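Local atomic coordinates of uncharacterized protein (Streptococcus mutans, PDB entry 2QKP), a protein that is of unknown function but, as a C-terminal PAS domain of a hemerythrin-like domain-containing protein, probably serves in sensing or in pairing subunits. Residues T6-F11 with V18-L23; N94-S99 with F105-Y110; A112-D115 with D119-G122. All blocks are in the same frame, centred on the assembly; numbering follows the deposited sequence.

Contact 1. Residues T6-F11 with V18-L23; sequences TTQQPF and VEQANL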
ATOM      1  N   THR A   6     -15.833   0.276 -13.134  1.00 16.43           N
ATOM      2  CA  THR A   6     -16.475   0.882 -11.964  1.00 17.33           C
ATOM      3  C   THR A   6     -17.395  -0.072 -11.210  1.00 17.00           C
ATOM      4  O   THR A   6     -17.954   0.306 -10.136  1.00 18.18           O
ATOM      5  CB  THR A   6     -17.234   2.195 -12.348  1.00 16.61           C
ATOM      6  OG1 THR A   6     -18.321   1.839 -13.207  1.00 20.25           O
ATOM      7  CG2 THR A   6     -16.260   3.149 -13.031  1.00 18.35           C
ATOM      8  N   THR A   7     -17.548  -1.299 -11.727  1.00 17.28           N
ATOM      9  CA  THR A   7     -18.381  -2.319 -11.067  1.00 17.73           C
ATOM     10  C   THR A   7     -17.594  -3.107 -10.025  1.00 18.83           C
ATOM     11  O   THR A   7     -16.436  -3.509 -10.273  1.00 19.18           O
ATOM     12  CB  THR A   7     -19.043  -3.282 -12.101  1.00 18.93           C
ATOM     13  OG1 THR A   7     -19.818  -2.507 -13.039  1.00 17.66           O
ATOM     14  CG2 THR A   7     -19.952  -4.346 -11.428  1.00 19.24           C
ATOM     15  N   GLN A   8     -18.224  -3.331  -8.872  1.00 18.34           N
ATOM     16  CA  GLN A   8     -17.565  -4.069  -7.755  1.00 19.66           C
ATOM     17  C   GLN A   8     -17.214  -5.481  -8.129  1.00 18.75           C
ATOM     18  O   GLN A   8     -17.948  -6.139  -8.886  1.00 20.12           O
ATOM     19  CB  GLN A   8     -18.467  -4.101  -6.519  1.00 19.37           C
ATOM     20  CG  GLN A   8     -18.779  -2.734  -5.969  1.00 22.89           C
ATOM     21  CD  GLN A   8     -17.551  -1.947  -5.715  1.00 25.46           C
ATOM     22  OE1 GLN A   8     -16.625  -2.431  -5.065  1.00 31.43           O
ATOM     23  NE2 GLN A   8     -17.509  -0.720  -6.224  1.00 25.79           N
ATOM     24  N   GLN A   9     -16.050  -5.932  -7.651  1.00 17.71           N
ATOM     25  CA  GLN A   9     -15.653  -7.328  -7.812  1.00 16.96           C
ATOM     26  C   GLN A   9     -14.794  -7.742  -6.622  1.00 17.24           C
ATOM     27  O   GLN A   9     -14.313  -6.891  -5.899  1.00 15.44           O
ATOM     28  CB  GLN A   9     -14.869  -7.541  -9.098  1.00 17.39           C
ATOM     29  CG  GLN A   9     -13.593  -6.711  -9.259  1.00 17.91           C
ATOM     30  CD  GLN A   9     -12.975  -6.949 -10.606  1.00 17.75           C
ATOM     31  OE1 GLN A   9     -12.515  -8.061 -10.894  1.00 21.29           O
ATOM     32  NE2 GLN A   9     -12.964  -5.927 -11.451  1.00 18.53           N
ATOM     33  N   PRO A  10     -14.637  -9.055  -6.399  1.00 17.45           N
ATOM     34  CA  PRO A  10     -13.870  -9.415  -5.215  1.00 17.70           C
ATOM     35  C   PRO A  10     -12.432  -8.891  -5.233  1.00 17.38           C
ATOM     36  O   PRO A  10     -11.733  -8.965  -6.259  1.00 17.55           O
ATOM     37  CB  PRO A  10     -13.883 -10.946  -5.228  1.00 18.27           C
ATOM     38  CG  PRO A  10     -15.101 -11.291  -6.003  1.00 18.98           C
ATOM     39  CD  PRO A  10     -15.228 -10.227  -7.063  1.00 18.22           C
ATOM     40  N   PHE A  11     -12.012  -8.357  -4.098  1.00 16.68           N
ATOM     41  CA  PHE A  11     -10.599  -8.005  -3.878  1.00 16.32           C
ATOM     42  C   PHE A  11     -10.348  -8.339  -2.424  1.00 16.96           C
ATOM     43  O   PHE A  11     -11.162  -7.987  -1.558  1.00 17.44           O
ATOM     44  CB  PHE A  11     -10.388  -6.506  -4.070  1.00 16.42           C
ATOM     45  CG  PHE A  11      -9.913  -6.089  -5.459  1.00 15.84           C
ATOM     46  CD1 PHE A  11      -8.538  -5.917  -5.724  1.00 15.33           C
ATOM     47  CD2 PHE A  11     -10.839  -5.820  -6.477  1.00 16.01           C
ATOM     48  CE1 PHE A  11      -8.092  -5.476  -7.012  1.00 16.60           C
ATOM     49  CE2 PHE A  11     -10.427  -5.396  -7.727  1.00 17.68           C
ATOM     50  CZ  PHE A  11      -9.046  -5.187  -7.998  1.00 16.95           C
ATOM     51  N   VAL A  18     -12.140  -1.734 -10.038  1.00 14.76           N
ATOM     52  CA  VAL A  18     -10.836  -1.345 -10.526  1.00 15.06           C
ATOM     53  C   VAL A  18     -10.569   0.148 -10.242  1.00 15.77           C
ATOM     54  O   VAL A  18      -9.484   0.504  -9.762  1.00 15.24           O
ATOM     55  CB  VAL A  18     -10.714  -1.614 -12.069  1.00 14.89           C
ATOM     56  CG1 VAL A  18      -9.528  -0.827 -12.661  1.00 13.54           C
ATOM     57  CG2 VAL A  18     -10.545  -3.097 -12.333  1.00 16.59           C
ATOM     58  N   GLU A  19     -11.578   1.008 -10.447  1.00 15.90           N
ATOM     59  CA  GLU A  19     -11.411   2.445 -10.177  1.00 18.31           C
ATOM     60  C   GLU A  19     -11.028   2.649  -8.699  1.00 17.41           C
ATOM     61  O   GLU A  19     -10.115   3.400  -8.379  1.00 16.77           O
ATOM     62  CB  GLU A  19     -12.721   3.199 -10.511  1.00 18.02           C
ATOM     63  CG  GLU A  19     -12.788   4.680 -10.041  1.00 21.71           C
ATOM     64  CD  GLU A  19     -14.247   5.212  -9.818  1.00 25.63           C
ATOM     65  OE1 GLU A  19     -15.244   4.425  -9.793  1.00 32.03           O
ATOM     66  OE2 GLU A  19     -14.406   6.447  -9.643  1.00 31.16           O
ATOM     67  N   GLN A  20     -11.701   1.931  -7.810  1.00 16.70           N
ATOM     68  CA  GLN A  20     -11.422   2.075  -6.367  1.00 16.76           C
ATOM     69  C   GLN A  20     -10.059   1.483  -5.964  1.00 16.39           C
ATOM     70  O   GLN A  20      -9.360   2.078  -5.131  1.00 16.32           O
ATOM     71  CB  GLN A  20     -12.505   1.448  -5.525  1.00 18.56           C
ATOM     72  CG  GLN A  20     -13.809   2.294  -5.509  1.00 18.59           C
ATOM     73  CD  GLN A  20     -14.941   1.523  -4.915  1.00 19.41           C
ATOM     74  OE1 GLN A  20     -15.010   0.293  -5.043  1.00 16.59           O
ATOM     75  NE2 GLN A  20     -15.860   2.243  -4.234  1.00 21.64           N
ATOM     76  N   ALA A  21      -9.708   0.344  -6.551  1.00 14.40           N
ATOM     77  CA  ALA A  21      -8.395  -0.278  -6.243  1.00 14.93           C
ATOM     78  C   ALA A  21      -7.309   0.686  -6.716  1.00 15.16           C
ATOM     79  O   ALA A  21      -6.325   0.908  -6.018  1.00 15.55           O
ATOM     80  CB  ALA A  21      -8.240  -1.640  -6.881  1.00 16.27           C
ATOM     81  N   ASN A  22      -7.484   1.255  -7.904  1.00 14.48           N
ATOM     82  CA  ASN A  22      -6.543   2.258  -8.410  1.00 15.00           C
ATOM     83  C   ASN A  22      -6.454   3.480  -7.496  1.00 15.70           C
ATOM     84  O   ASN A  22      -5.349   3.937  -7.185  1.00 15.63           O
ATOM     85  CB  ASN A  22      -6.915   2.685  -9.862  1.00 14.84           C
ATOM     86  CG  ASN A  22      -5.858   3.598 -10.473  1.00 16.55           C
ATOM     87  OD1 ASN A  22      -4.699   3.230 -10.518  1.00 16.26           O
ATOM     88  ND2 ASN A  22      -6.257   4.807 -10.913  1.00 18.99           N
ATOM     89  N   LEU A  23      -7.599   4.025  -7.054  1.00 15.37           N
ATOM     90  CA  LEU A  23      -7.558   5.150  -6.104  1.00 16.72           C
ATOM     91  C   LEU A  23      -6.790   4.789  -4.826  1.00 15.45           C
ATOM     92  O   LEU A  23      -5.994   5.564  -4.320  1.00 14.66           O
ATOM     93  CB  LEU A  23      -8.967   5.543  -5.694  1.00 17.77           C
ATOM     94  CG  LEU A  23      -9.716   6.379  -6.730  1.00 18.73           C
ATOM     95  CD1 LEU A  23     -11.181   6.349  -6.376  1.00 20.91           C
ATOM     96  CD2 LEU A  23      -9.175   7.826  -6.810  1.00 22.45           C
TER
HETATM   97  O   HOH W   1     -16.679   2.042  -8.395  1.00 19.23           O
HETATM   98  O   HOH W   2     -14.157  -3.212 -11.702  1.00 16.55           O
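Gln8 reaches across to Gln20, and Phe11 meets Ala21 further along both segments, where the N-terminal arm of this PAS-domain chain folds back over the start of helix 18-27. The arm runs into strand 9-11, which pairs with strand 14-16 as a small hairpin ahead of the helix.

A direct side-chain bond links the two segments. Gln8 NE2 gives a hydrogen to Gln20 OE1 at 2.9 Å. The acceptor lies close to the plane of the Gln8 amide. The donor, however, stands above the Gln20 carbonyl plane, and the two amide planes are 63° apart. The Gln8 chain bends at chi2 (-53°), which swings its amide toward the helix. Gln20 OE1 also accepts from Gln42 NE2 of the second subunit, so two donors grip this oxygen.

Apolar contact is made by Phe11 and Ala21. Ala21 CB lies 4.2 Å from the centroid of the Phe11 ring, an off-centre CH-pi contact. Leu16 packs against both residues. Val18 of the second subunit also packs on Phe11, so the contact belongs partly to the dimer interface.

Water completes the join. One water donates to Thr6 O and to Glu19 OE1, where the Glu19 chain stretches out to reach it. Beside it, Thr6 CG2 touches Glu19 OE1 at 3.6 Å. A second water serves the first turn of the helix. It donates to Thr7 O at 2.7 Å and accepts from both Gln9 NE2 and Val18 N, each at 3.0 Å.

Contact 2. Residues N94-S99 with F105-Y110; sequences NMWFQS and FVYVTY
Met95 pairs with Val108 and Phe97 with Val106 in an antiparallel beta hairpin of the PAS-domain sheet. Strand 92-99 is the outermost strand on this side of the sheet within the chain. Strand 104-114 lies between it and strand 120-129.

The tight part is the backbone, the buried valines beside Phe97, and Phe105 against Gln98. Both hydrogen-bonded pairs carry two bonds. The Val108 N to Met95 O bond is 2.7 Å long and runs nearly along the C=O axis. Phe97 CG lies between its backbone N and carbonyl carbon (chi1 61°), which sets the ring alongside Val106. Val106 CB sits over one ring face, 3.9 Å from the centroid, in a CH-pi contact. Both valines are buried: Val106 also packs on Val54 and Val127, and Val108 on Phe55 and Glu125. Near the end of this face, Met95 SD meets the edge of the Tyr110 ring, 3.6 Å from CE2. This is a Met-aromatic contact. On the other face, Gln98 bends at chi2 and brings OE1 to the edge of the Phe105 ring, near its plane, 3.0 Å from CD1. The amide and ring planes are 76° apart.

The loose, solvent side is the exposed outer part of Trp96 and Gln98. Trp96 and Tyr107 lie side by side with planes only 9° apart, but the rings are slid so far that they barely overlap. Their nearest carbons, Trp96 CE3 and Tyr107 CE1, are 3.6 Å apart. Leu136 of the second subunit packs on Trp96, Phe105 and Tyr107, so part of this face is covered by that subunit. At the far end, Asn94 ND2 makes a weak, strongly bent bond to Thr109 OG1 at 2.8 Å.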
ATOM      1  N   ASN A  94      15.549  -4.955   2.247  1.00 16.73           N
ATOM      2  CA  ASN A  94      15.335  -3.556   2.635  1.00 17.33           C
ATOM      3  C   ASN A  94      16.645  -2.758   2.578  1.00 18.31           C
ATOM      4  O   ASN A  94      17.738  -3.309   2.824  1.00 18.98           O
ATOM      5  CB  ASN A  94      14.787  -3.478   4.052  1.00 17.65           C
ATOM      6  CG  ASN A  94      13.560  -4.349   4.262  1.00 20.08           C
ATOM      7  OD1 ASN A  94      13.593  -5.340   5.005  1.00 22.19           O
ATOM      8  ND2 ASN A  94      12.465  -3.974   3.634  1.00 16.81           N
ATOM      9  N   MET A  95      16.524  -1.495   2.187  1.00 18.15           N
ATOM     10  CA  MET A  95      17.602  -0.530   2.317  1.00 19.16           C
ATOM     11  C   MET A  95      17.067   0.820   2.816  1.00 18.86           C
ATOM     12  O   MET A  95      15.884   1.133   2.679  1.00 18.24           O
ATOM     13  CB  MET A  95      18.428  -0.404   1.011  1.00 20.30           C
ATOM     14  CG  MET A  95      17.736  -0.628  -0.312  1.00 25.70           C
ATOM     15  SD  MET A  95      17.281  -2.313  -0.801  1.00 23.57           S
ATOM     16  CE  MET A  95      18.699  -2.840  -1.780  1.00 28.94           C
ATOM     17  N   TRP A  96      17.940   1.619   3.428  1.00 17.89           N
ATOM     18  CA  TRP A  96      17.497   2.920   3.907  1.00 19.05           C
ATOM     19  C   TRP A  96      18.670   3.896   3.851  1.00 19.55           C
ATOM     20  O   TRP A  96      19.837   3.476   3.919  1.00 19.48           O
ATOM     21  CB  TRP A  96      16.939   2.841   5.327  1.00 18.23           C
ATOM     22  CG  TRP A  96      17.837   2.160   6.334  1.00 19.73           C
ATOM     23  CD1 TRP A  96      18.814   2.737   7.111  1.00 20.80           C
ATOM     24  CD2 TRP A  96      17.814   0.778   6.685  1.00 19.80           C
ATOM     25  NE1 TRP A  96      19.407   1.787   7.917  1.00 18.87           N
ATOM     26  CE2 TRP A  96      18.805   0.576   7.681  1.00 19.66           C
ATOM     27  CE3 TRP A  96      17.076  -0.314   6.243  1.00 18.91           C
ATOM     28  CZ2 TRP A  96      19.065  -0.683   8.225  1.00 20.45           C
ATOM     29  CZ3 TRP A  96      17.308  -1.548   6.808  1.00 19.67           C
ATOM     30  CH2 TRP A  96      18.301  -1.729   7.788  1.00 21.14           C
ATOM     31  N   PHE A  97      18.344   5.168   3.700  1.00 21.05           N
ATOM     32  CA  PHE A  97      19.345   6.220   3.525  1.00 22.29           C
ATOM     33  C   PHE A  97      18.708   7.573   3.739  1.00 24.06           C
ATOM     34  O   PHE A  97      17.496   7.736   3.570  1.00 22.54           O
ATOM     35  CB  PHE A  97      19.969   6.150   2.114  1.00 23.22           C
ATOM     36  CG  PHE A  97      18.985   6.349   0.980  1.00 23.50           C
ATOM     37  CD1 PHE A  97      18.727   7.626   0.468  1.00 24.98           C
ATOM     38  CD2 PHE A  97      18.332   5.262   0.408  1.00 25.39           C
ATOM     39  CE1 PHE A  97      17.822   7.820  -0.599  1.00 24.71           C
ATOM     40  CE2 PHE A  97      17.431   5.443  -0.653  1.00 24.50           C
ATOM     41  CZ  PHE A  97      17.172   6.722  -1.151  1.00 26.15           C
ATOM     42  N   GLN A  98      19.541   8.552   4.097  1.00 25.47           N
ATOM     43  CA  GLN A  98      19.115   9.931   4.261  1.00 28.71           C
ATOM     44  C   GLN A  98      19.069  10.603   2.891  1.00 30.52           C
ATOM     45  O   GLN A  98      19.980  10.420   2.084  1.00 30.78           O
ATOM     46  CB  GLN A  98      20.133  10.672   5.123  1.00 29.37           C
ATOM     47  CG  GLN A  98      19.991  10.454   6.589  1.00 33.14           C
ATOM     48  CD  GLN A  98      18.969  11.369   7.205  1.00 39.16           C
ATOM     49  OE1 GLN A  98      18.607  11.213   8.377  1.00 42.70           O
ATOM     50  NE2 GLN A  98      18.488  12.335   6.423  1.00 40.27           N
ATOM     51  N   SER A  99      18.003  11.352   2.622  1.00 32.54           N
ATOM     52  CA  SER A  99      17.937  12.189   1.432  1.00 34.57           C
ATOM     53  C   SER A  99      17.768  13.634   1.878  1.00 35.83           C
ATOM     54  O   SER A  99      16.659  14.061   2.180  1.00 35.81           O
ATOM     55  CB  SER A  99      16.769  11.777   0.533  1.00 34.47           C
ATOM     56  OG  SER A  99      16.662  12.666  -0.577  1.00 35.99           O
ATOM     57  N   PHE A 105      13.898  10.674   5.074  1.00 22.91           N
ATOM     58  CA  PHE A 105      14.711   9.527   5.366  1.00 20.99           C
ATOM     59  C   PHE A 105      13.997   8.362   4.705  1.00 20.17           C
ATOM     60  O   PHE A 105      12.884   8.032   5.074  1.00 18.98           O
ATOM     61  CB  PHE A 105      14.863   9.279   6.857  1.00 21.62           C
ATOM     62  CG  PHE A 105      15.936   8.314   7.161  1.00 23.40           C
ATOM     63  CD1 PHE A 105      17.254   8.746   7.306  1.00 25.50           C
ATOM     64  CD2 PHE A 105      15.677   6.963   7.204  1.00 24.35           C
ATOM     65  CE1 PHE A 105      18.265   7.836   7.564  1.00 26.02           C
ATOM     66  CE2 PHE A 105      16.702   6.047   7.473  1.00 25.09           C
ATOM     67  CZ  PHE A 105      17.969   6.472   7.643  1.00 24.33           C
ATOM     68  N   VAL A 106      14.653   7.757   3.726  1.00 18.44           N
ATOM     69  CA  VAL A 106      13.972   6.851   2.810  1.00 18.07           C
ATOM     70  C   VAL A 106      14.156   5.407   3.245  1.00 17.77           C
ATOM     71  O   VAL A 106      15.276   4.982   3.554  1.00 17.48           O
ATOM     72  CB  VAL A 106      14.537   7.051   1.372  1.00 19.09           C
ATOM     73  CG1 VAL A 106      13.846   6.105   0.355  1.00 19.03           C
ATOM     74  CG2 VAL A 106      14.373   8.526   0.927  1.00 20.08           C
ATOM     75  N   TYR A 107      13.059   4.643   3.271  1.00 16.53           N
ATOM     76  CA  TYR A 107      13.136   3.213   3.558  1.00 14.94           C
ATOM     77  C   TYR A 107      12.567   2.470   2.352  1.00 15.52           C
ATOM     78  O   TYR A 107      11.427   2.734   1.942  1.00 14.72           O
ATOM     79  CB  TYR A 107      12.260   2.909   4.780  1.00 16.13           C
ATOM     80  CG  TYR A 107      12.358   1.479   5.272  1.00 14.27           C
ATOM     81  CD1 TYR A 107      13.388   1.091   6.124  1.00 14.65           C
ATOM     82  CD2 TYR A 107      11.399   0.522   4.926  1.00 16.58           C
ATOM     83  CE1 TYR A 107      13.480  -0.216   6.601  1.00 17.50           C
ATOM     84  CE2 TYR A 107      11.497  -0.804   5.388  1.00 18.21           C
ATOM     85  CZ  TYR A 107      12.529  -1.152   6.241  1.00 18.34           C
ATOM     86  OH  TYR A 107      12.620  -2.444   6.746  1.00 18.07           O
ATOM     87  N   VAL A 108      13.367   1.559   1.787  1.00 14.25           N
ATOM     88  CA  VAL A 108      13.059   0.916   0.512  1.00 14.56           C
ATOM     89  C   VAL A 108      12.842  -0.553   0.776  1.00 14.59           C
ATOM     90  O   VAL A 108      13.614  -1.183   1.496  1.00 13.81           O
ATOM     91  CB  VAL A 108      14.239   1.071  -0.500  1.00 15.46           C
ATOM     92  CG1 VAL A 108      13.894   0.443  -1.828  1.00 16.06           C
ATOM     93  CG2 VAL A 108      14.592   2.527  -0.711  1.00 16.60           C
ATOM     94  N   THR A 109      11.783  -1.103   0.199  1.00 14.46           N
ATOM     95  CA  THR A 109      11.610  -2.553   0.275  1.00 14.19           C
ATOM     96  C   THR A 109      11.398  -3.135  -1.107  1.00 14.56           C
ATOM     97  O   THR A 109      10.605  -2.614  -1.889  1.00 13.10           O
ATOM     98  CB  THR A 109      10.370  -2.922   1.106  1.00 14.66           C
ATOM     99  OG1 THR A 109      10.483  -2.367   2.411  1.00 15.00           O
ATOM    100  CG2 THR A 109      10.192  -4.440   1.181  1.00 15.82           C
ATOM    101  N   TYR A 110      12.114  -4.222  -1.397  1.00 13.82           N
ATOM    102  CA  TYR A 110      11.840  -5.063  -2.557  1.00 14.92           C
ATOM    103  C   TYR A 110      11.265  -6.348  -2.037  1.00 14.63           C
ATOM    104  O   TYR A 110      11.906  -7.023  -1.200  1.00 14.96           O
ATOM    105  CB  TYR A 110      13.141  -5.420  -3.273  1.00 16.19           C
ATOM    106  CG  TYR A 110      13.818  -4.268  -3.940  1.00 18.56           C
ATOM    107  CD1 TYR A 110      13.551  -3.985  -5.282  1.00 22.09           C
ATOM    108  CD2 TYR A 110      14.743  -3.489  -3.258  1.00 19.84           C
ATOM    109  CE1 TYR A 110      14.181  -2.919  -5.944  1.00 24.54           C
ATOM    110  CE2 TYR A 110      15.394  -2.395  -3.919  1.00 23.14           C
ATOM    111  CZ  TYR A 110      15.092  -2.135  -5.259  1.00 22.99           C
ATOM    112  OH  TYR A 110      15.699  -1.107  -5.988  1.00 25.74           O
TER

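Contact 3. Residues A112-D115 with D119-G122; sequences AVRD and DFQG
Asp115 CG lies between its own backbone N and carbonyl carbon (chi1 61°), and this brings OD1 to the backbone N of Asp119. Gln121 bends at chi2, which places its NE2 3.2 Å from Asp115 OD2. The two segments form the turn end of a beta hairpin in the PAS-domain sheet, joining strands 104-114 and 120-129. A classic beta bulge interrupts the pairing: Gln121 and Gly122 both face Val113.

Two backbone bonds define the bulge. Gln121 N donates to Val113 O at 2.7 Å, and Val113 N donates to Gly122 O at 2.9 Å. Gly122 takes a positive phi (141°), and its N lies over the centre of one face of the Phe120 ring. Nearer the turn, Asp115 N donates to Asp119 O at 3.1 Å. The return bond comes from Asp119 N, which meets Asp115 OD1 at 2.9 Å, on the syn side but well out of the carboxylate plane.

On the face of Arg114 and Phe120, the extended arginine lays one guanidinium face over Phe120 CD1. The planes are 56° apart, so this is no parallel stack. Arg114 NH2 bonds to the carbonyls of Leu85 and Arg86, and NH1 to Gly118 O. These bonds fix the group between the turn and the end of helix 72-86. A water bridges the two acidic side chains, donating to Asp115 OD2 at 2.6 Å and to Asp119 OD2 at 2.7 Å.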
ATOM      1  N   ALA A 112       9.099 -10.149  -2.801  1.00 13.27           N
ATOM      2  CA  ALA A 112       8.644 -11.173  -3.746  1.00 14.01           C
ATOM      3  C   ALA A 112       7.134 -11.185  -3.701  1.00 14.06           C
ATOM      4  O   ALA A 112       6.542 -11.191  -2.598  1.00 14.97           O
ATOM      5  CB  ALA A 112       9.167 -12.577  -3.329  1.00 13.78           C
ATOM      6  N   VAL A 113       6.510 -11.121  -4.872  1.00 13.14           N
ATOM      7  CA  VAL A 113       5.041 -11.265  -4.929  1.00 13.82           C
ATOM      8  C   VAL A 113       4.762 -12.729  -5.278  1.00 14.32           C
ATOM      9  O   VAL A 113       5.187 -13.210  -6.336  1.00 15.26           O
ATOM     10  CB  VAL A 113       4.417 -10.324  -5.986  1.00 13.40           C
ATOM     11  CG1 VAL A 113       2.910 -10.476  -6.028  1.00 14.49           C
ATOM     12  CG2 VAL A 113       4.778  -8.889  -5.691  1.00 13.26           C
ATOM     13  N   ARG A 114       4.096 -13.437  -4.372  1.00 14.40           N
ATOM     14  CA  ARG A 114       3.777 -14.869  -4.567  1.00 15.70           C
ATOM     15  C   ARG A 114       2.298 -15.101  -4.373  1.00 17.04           C
ATOM     16  O   ARG A 114       1.676 -14.464  -3.534  1.00 17.45           O
ATOM     17  CB  ARG A 114       4.580 -15.729  -3.571  1.00 15.22           C
ATOM     18  CG  ARG A 114       6.094 -15.640  -3.884  1.00 15.11           C
ATOM     19  CD  ARG A 114       6.946 -16.566  -2.969  1.00 15.30           C
ATOM     20  NE  ARG A 114       8.344 -16.465  -3.370  1.00 16.81           N
ATOM     21  CZ  ARG A 114       8.870 -17.091  -4.422  1.00 16.52           C
ATOM     22  NH1 ARG A 114       8.128 -17.892  -5.201  1.00 17.33           N
ATOM     23  NH2 ARG A 114      10.153 -16.918  -4.704  1.00 15.81           N
ATOM     24  N   ASP A 115       1.736 -16.044  -5.125  1.00 18.14           N
ATOM     25  CA  ASP A 115       0.330 -16.424  -4.910  1.00 20.15           C
ATOM     26  C   ASP A 115       0.176 -17.404  -3.719  1.00 20.77           C
ATOM     27  O   ASP A 115       1.161 -17.722  -3.061  1.00 20.85           O
ATOM     28  CB  ASP A 115      -0.270 -16.939  -6.226  1.00 20.31           C
ATOM     29  CG  ASP A 115       0.447 -18.170  -6.766  1.00 22.51           C
ATOM     30  OD1 ASP A 115       1.204 -18.806  -6.006  1.00 19.92           O
ATOM     31  OD2 ASP A 115       0.231 -18.516  -7.952  1.00 23.92           O
ATOM     32  N   ASP A 119       3.924 -19.661  -5.763  1.00 17.36           N
ATOM     33  CA  ASP A 119       4.534 -19.397  -7.049  1.00 16.89           C
ATOM     34  C   ASP A 119       4.875 -17.916  -7.300  1.00 17.33           C
ATOM     35  O   ASP A 119       4.165 -17.015  -6.844  1.00 16.67           O
ATOM     36  CB  ASP A 119       3.657 -19.975  -8.174  1.00 18.09           C
ATOM     37  CG  ASP A 119       3.539 -21.508  -8.106  1.00 21.15           C
ATOM     38  OD1 ASP A 119       4.387 -22.163  -7.428  1.00 20.68           O
ATOM     39  OD2 ASP A 119       2.588 -22.059  -8.723  1.00 23.44           O
ATOM     40  N   PHE A 120       5.948 -17.675  -8.042  1.00 16.62           N
ATOM     41  CA  PHE A 120       6.523 -16.326  -8.197  1.00 16.49           C
ATOM     42  C   PHE A 120       5.753 -15.515  -9.239  1.00 16.49           C
ATOM     43  O   PHE A 120       5.583 -15.958 -10.368  1.00 17.02           O
ATOM     44  CB  PHE A 120       8.008 -16.441  -8.619  1.00 16.32           C
ATOM     45  CG  PHE A 120       8.716 -15.130  -8.701  1.00 15.35           C
ATOM     46  CD1 PHE A 120       9.109 -14.465  -7.552  1.00 18.09           C
ATOM     47  CD2 PHE A 120       8.981 -14.537  -9.939  1.00 15.85           C
ATOM     48  CE1 PHE A 120       9.773 -13.243  -7.649  1.00 17.87           C
ATOM     49  CE2 PHE A 120       9.661 -13.319 -10.024  1.00 20.55           C
ATOM     50  CZ  PHE A 120      10.038 -12.678  -8.886  1.00 17.73           C
ATOM     51  N   GLN A 121       5.289 -14.325  -8.842  1.00 16.12           N
ATOM     52  CA  GLN A 121       4.515 -13.458  -9.734  1.00 15.87           C
ATOM     53  C   GLN A 121       5.199 -12.132 -10.079  1.00 16.32           C
ATOM     54  O   GLN A 121       4.710 -11.371 -10.931  1.00 18.16           O
ATOM     55  CB  GLN A 121       3.150 -13.186  -9.105  1.00 16.15           C
ATOM     56  CG  GLN A 121       2.380 -14.436  -8.733  1.00 18.18           C
ATOM     57  CD  GLN A 121       2.138 -15.352  -9.918  1.00 24.09           C
ATOM     58  OE1 GLN A 121       1.963 -14.895 -11.049  1.00 23.99           O
ATOM     59  NE2 GLN A 121       2.148 -16.659  -9.666  1.00 25.37           N
ATOM     60  N   GLY A 122       6.332 -11.852  -9.448  1.00 14.42           N
ATOM     61  CA  GLY A 122       7.101 -10.657  -9.791  1.00 14.21           C
ATOM     62  C   GLY A 122       7.686 -10.011  -8.558  1.00 13.80           C
ATOM     63  O   GLY A 122       7.671 -10.600  -7.471  1.00 13.91           O
TER
HETATM   64  O   HOH W   3       0.136 -20.924  -8.952  1.00 26.39           O

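Overall arrangement
Contacts 2 and 3 share strand 104-114 and join neighbouring strands of one antiparallel sheet. Contact 1 stands apart, tying the N-terminal arm to helix 18-27; its centre is about 30 Å from that of contact 2, on the opposite side of the chain's centre. All three are partly buried, and all touch the second subunit. Contact 2 has buried valines on one face and a partly exposed aromatic group on the other, beside regular backbone pairing. Contact 3, at a hairpin end, relies on backbone bonds around a bulge, an arginine over a phenylalanine, and carboxylates joined by a water. Contact 1 lacks backbone pairing and combines a hydrogen bond between two side-chain amides, bridging waters and one small apolar touch.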